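Local coordinates for protein putative MAR1 (Leishmania donovani, PDB 1X9G) that is of unknown function, possibly a ribonuclease, and belongs to the isochorismatase superfamily, at residues A[23-28]-A[44-49]. Sequence-based numbering, arbitrary orientation.
Sequences FLCVDL and FVANRL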
ATOM      1  N   PHE A  23      20.186  13.467 -12.493  1.00 62.03           N
ATOM      2  CA  PHE A  23      19.662  14.087 -11.301  1.00 61.11           C
ATOM      3  C   PHE A  23      18.831  15.305 -11.700  1.00 60.96           C
ATOM      4  O   PHE A  23      19.286  16.194 -12.414  1.00 60.78           O
ATOM      5  CB  PHE A  23      20.787  14.445 -10.329  1.00 61.10           C
ATOM      6  CG  PHE A  23      21.667  13.260  -9.953  1.00 61.56           C
ATOM      7  CD1 PHE A  23      23.042  13.333 -10.079  1.00 62.36           C
ATOM      8  CD2 PHE A  23      21.107  12.070  -9.471  1.00 61.62           C
ATOM      9  CE1 PHE A  23      23.871  12.231  -9.731  1.00 64.23           C
ATOM     10  CE2 PHE A  23      21.920  10.972  -9.123  1.00 64.48           C
ATOM     11  CZ  PHE A  23      23.318  11.059  -9.258  1.00 63.45           C
ATOM     12  N   LEU A  24      17.578  15.310 -11.264  1.00 60.69           N
ATOM     13  CA  LEU A  24      16.632  16.332 -11.667  1.00 60.09           C
ATOM     14  C   LEU A  24      16.153  17.059 -10.441  1.00 59.96           C
ATOM     15  O   LEU A  24      15.438  16.479  -9.621  1.00 60.99           O
ATOM     16  CB  LEU A  24      15.479  15.682 -12.400  1.00 59.80           C
ATOM     17  CG  LEU A  24      14.469  16.574 -13.068  1.00 59.85           C
ATOM     18  CD1 LEU A  24      15.172  17.818 -13.649  1.00 58.67           C
ATOM     19  CD2 LEU A  24      13.660  15.764 -14.137  1.00 59.66           C
ATOM     20  N   CYS A  25      16.554  18.325 -10.320  1.00 59.68           N
ATOM     21  CA  CYS A  25      16.318  19.094  -9.117  1.00 59.24           C
ATOM     22  C   CYS A  25      15.142  20.034  -9.354  1.00 58.80           C
ATOM     23  O   CYS A  25      15.272  21.059 -10.050  1.00 58.25           O
ATOM     24  CB  CYS A  25      17.573  19.860  -8.723  1.00 59.14           C
ATOM     25  SG  CYS A  25      17.280  20.981  -7.337  1.00 60.84           S
ATOM     26  N   VAL A  26      13.980  19.678  -8.799  1.00 58.37           N
ATOM     27  CA  VAL A  26      12.758  20.310  -9.296  1.00 58.16           C
ATOM     28  C   VAL A  26      12.149  21.418  -8.430  1.00 58.15           C
ATOM     29  O   VAL A  26      11.768  21.168  -7.315  1.00 57.89           O
ATOM     30  CB  VAL A  26      11.728  19.315  -9.989  1.00 57.87           C
ATOM     31  CG1 VAL A  26      12.010  17.900  -9.697  1.00 57.66           C
ATOM     32  CG2 VAL A  26      10.265  19.703  -9.767  1.00 56.61           C
ATOM     33  N   ASP A  27      12.153  22.650  -8.974  1.00 57.83           N
ATOM     34  CA  ASP A  27      11.461  23.837  -8.409  1.00 57.38           C
ATOM     35  C   ASP A  27      11.764  24.258  -6.953  1.00 56.98           C
ATOM     36  O   ASP A  27      10.933  24.859  -6.277  1.00 55.50           O
ATOM     37  CB  ASP A  27       9.954  23.749  -8.657  1.00 57.23           C
ATOM     38  CG  ASP A  27       9.609  23.567 -10.126  1.00 59.19           C
ATOM     39  OD1 ASP A  27       8.394  23.347 -10.406  1.00 63.34           O
ATOM     40  OD2 ASP A  27      10.514  23.656 -11.002  1.00 55.08           O
ATOM     41  N   LEU A  28      12.976  23.998  -6.482  1.00 58.14           N
ATOM     42  CA  LEU A  28      13.360  24.432  -5.139  1.00 59.42           C
ATOM     43  C   LEU A  28      13.638  25.975  -5.037  1.00 61.31           C
ATOM     44  O   LEU A  28      14.766  26.442  -4.890  1.00 62.23           O
ATOM     45  CB  LEU A  28      14.509  23.545  -4.626  1.00 58.26           C
ATOM     46  CG  LEU A  28      14.160  22.064  -4.359  1.00 57.26           C
ATOM     47  CD1 LEU A  28      15.389  21.225  -4.049  1.00 53.68           C
ATOM     48  CD2 LEU A  28      13.065  21.850  -3.268  1.00 51.66           C
ATOM     49  N   PHE A  44      18.916  19.617   1.388  1.00 61.30           N
ATOM     50  CA  PHE A  44      19.980  18.726   1.817  1.00 61.29           C
ATOM     51  C   PHE A  44      20.251  17.635   0.794  1.00 61.14           C
ATOM     52  O   PHE A  44      21.418  17.278   0.551  1.00 62.36           O
ATOM     53  CB  PHE A  44      19.634  18.096   3.174  1.00 61.91           C
ATOM     54  CG  PHE A  44      20.594  17.031   3.599  1.00 62.97           C
ATOM     55  CD1 PHE A  44      21.807  17.371   4.229  1.00 64.88           C
ATOM     56  CD2 PHE A  44      20.330  15.691   3.330  1.00 62.32           C
ATOM     57  CE1 PHE A  44      22.747  16.358   4.614  1.00 62.12           C
ATOM     58  CE2 PHE A  44      21.258  14.680   3.702  1.00 60.72           C
ATOM     59  CZ  PHE A  44      22.453  15.025   4.355  1.00 60.71           C
ATOM     60  N   VAL A  45      19.167  17.109   0.223  1.00 60.05           N
ATOM     61  CA  VAL A  45      19.189  15.998  -0.717  1.00 58.37           C
ATOM     62  C   VAL A  45      19.693  16.532  -2.043  1.00 58.17           C
ATOM     63  O   VAL A  45      20.455  15.860  -2.736  1.00 58.73           O
ATOM     64  CB  VAL A  45      17.760  15.314  -0.860  1.00 58.02           C
ATOM     65  CG1 VAL A  45      17.669  14.409  -2.065  1.00 55.90           C
ATOM     66  CG2 VAL A  45      17.409  14.535   0.379  1.00 56.74           C
ATOM     67  N   ALA A  46      19.258  17.731  -2.395  1.00 58.32           N
ATOM     68  CA  ALA A  46      19.761  18.456  -3.578  1.00 58.85           C
ATOM     69  C   ALA A  46      21.263  18.631  -3.526  1.00 58.58           C
ATOM     70  O   ALA A  46      21.951  18.290  -4.491  1.00 58.32           O
ATOM     71  CB  ALA A  46      19.086  19.817  -3.725  1.00 58.70           C
ATOM     72  N   ASN A  47      21.771  19.103  -2.386  1.00 59.29           N
ATOM     73  CA  ASN A  47      23.238  19.131  -2.156  1.00 60.62           C
ATOM     74  C   ASN A  47      23.856  17.743  -2.222  1.00 61.03           C
ATOM     75  O   ASN A  47      24.788  17.569  -2.996  1.00 61.95           O
ATOM     76  CB  ASN A  47      23.644  19.822  -0.843  1.00 60.88           C
ATOM     77  CG  ASN A  47      23.345  21.325  -0.842  1.00 61.45           C
ATOM     78  OD1 ASN A  47      23.564  22.033  -1.840  1.00 63.58           O
ATOM     79  ND2 ASN A  47      22.847  21.818   0.297  1.00 62.51           N
ATOM     80  N   ARG A  48      23.318  16.762  -1.467  1.00 60.51           N
ATOM     81  CA  ARG A  48      23.825  15.361  -1.493  1.00 60.33           C
ATOM     82  C   ARG A  48      24.028  14.760  -2.882  1.00 60.27           C
ATOM     83  O   ARG A  48      25.100  14.226  -3.169  1.00 59.58           O
ATOM     84  CB  ARG A  48      22.981  14.397  -0.639  1.00 60.28           C
ATOM     85  CG  ARG A  48      23.433  12.917  -0.732  1.00 59.89           C
ATOM     86  CD  ARG A  48      22.681  11.969   0.283  1.00 59.52           C
ATOM     87  NE  ARG A  48      23.314  11.982   1.612  1.00 55.34           N
ATOM     88  CZ  ARG A  48      22.767  11.510   2.733  1.00 56.51           C
ATOM     89  NH1 ARG A  48      21.554  10.939   2.722  1.00 56.76           N
ATOM     90  NH2 ARG A  48      23.439  11.588   3.882  1.00 53.18           N
ATOM     91  N   LEU A  49      22.999  14.844  -3.727  1.00 60.29           N
ATOM     92  CA  LEU A  49      23.072  14.360  -5.124  1.00 60.34           C
ATOM     93  C   LEU A  49      23.964  15.246  -6.001  1.00 60.69           C
ATOM     94  O   LEU A  49      24.357  14.835  -7.108  1.00 60.83           O
ATOM     95  CB  LEU A  49      21.658  14.253  -5.743  1.00 59.83           C
ATOM     96  CG  LEU A  49      20.748  13.050  -5.380  1.00 61.03           C
ATOM     97  CD1 LEU A  49      21.386  11.699  -5.746  1.00 57.66           C
ATOM     98  CD2 LEU A  49      20.443  13.026  -3.925  1.00 61.61           C
TER
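F23 turns one face of its ring to L49, with L49 CB 4.3 Å above the ring plane but displaced to the ring's margin. The two side chains run roughly perpendicular. The L49 branch ending in CD1 makes the nearest approach, 3.5 Å from F23 CE2. The backbone oxygen of L49 also lies by the ring, 3.6 Å from F23 CD1. F23 CB already points at the helix, and CG anti to the carbonyl carbon (chi1 -56°) sets where the ring lies beside it. Further along, A46 turns its methyl to two neighbours on the strand side. A46 CB lies 4.2 Å from C25 SG and 4.0 Å from L28 CD1. The helix comes near here, C25 CA to A46 CA 6.6 Å, consistent with the small side chain of A46. L28 reaches the same methyl from the loop that follows the strand.

The contact joins the strand and helix of the beta-alpha-beta unit 21-26, 39-55 and 60-67, inside the isochorismatase domain. F23 also touches L52 and H53, one turn on in the same helix. On the other side of the sheet, L24 and V26 pack on helix 117-130. A46 O is hydrogen-bonded to the hydroxyl of Y62 on strand 60-67. Between segments 23-28 and 44-49 the contact is wholly apolar, and it rests on burial and van der Waals contact.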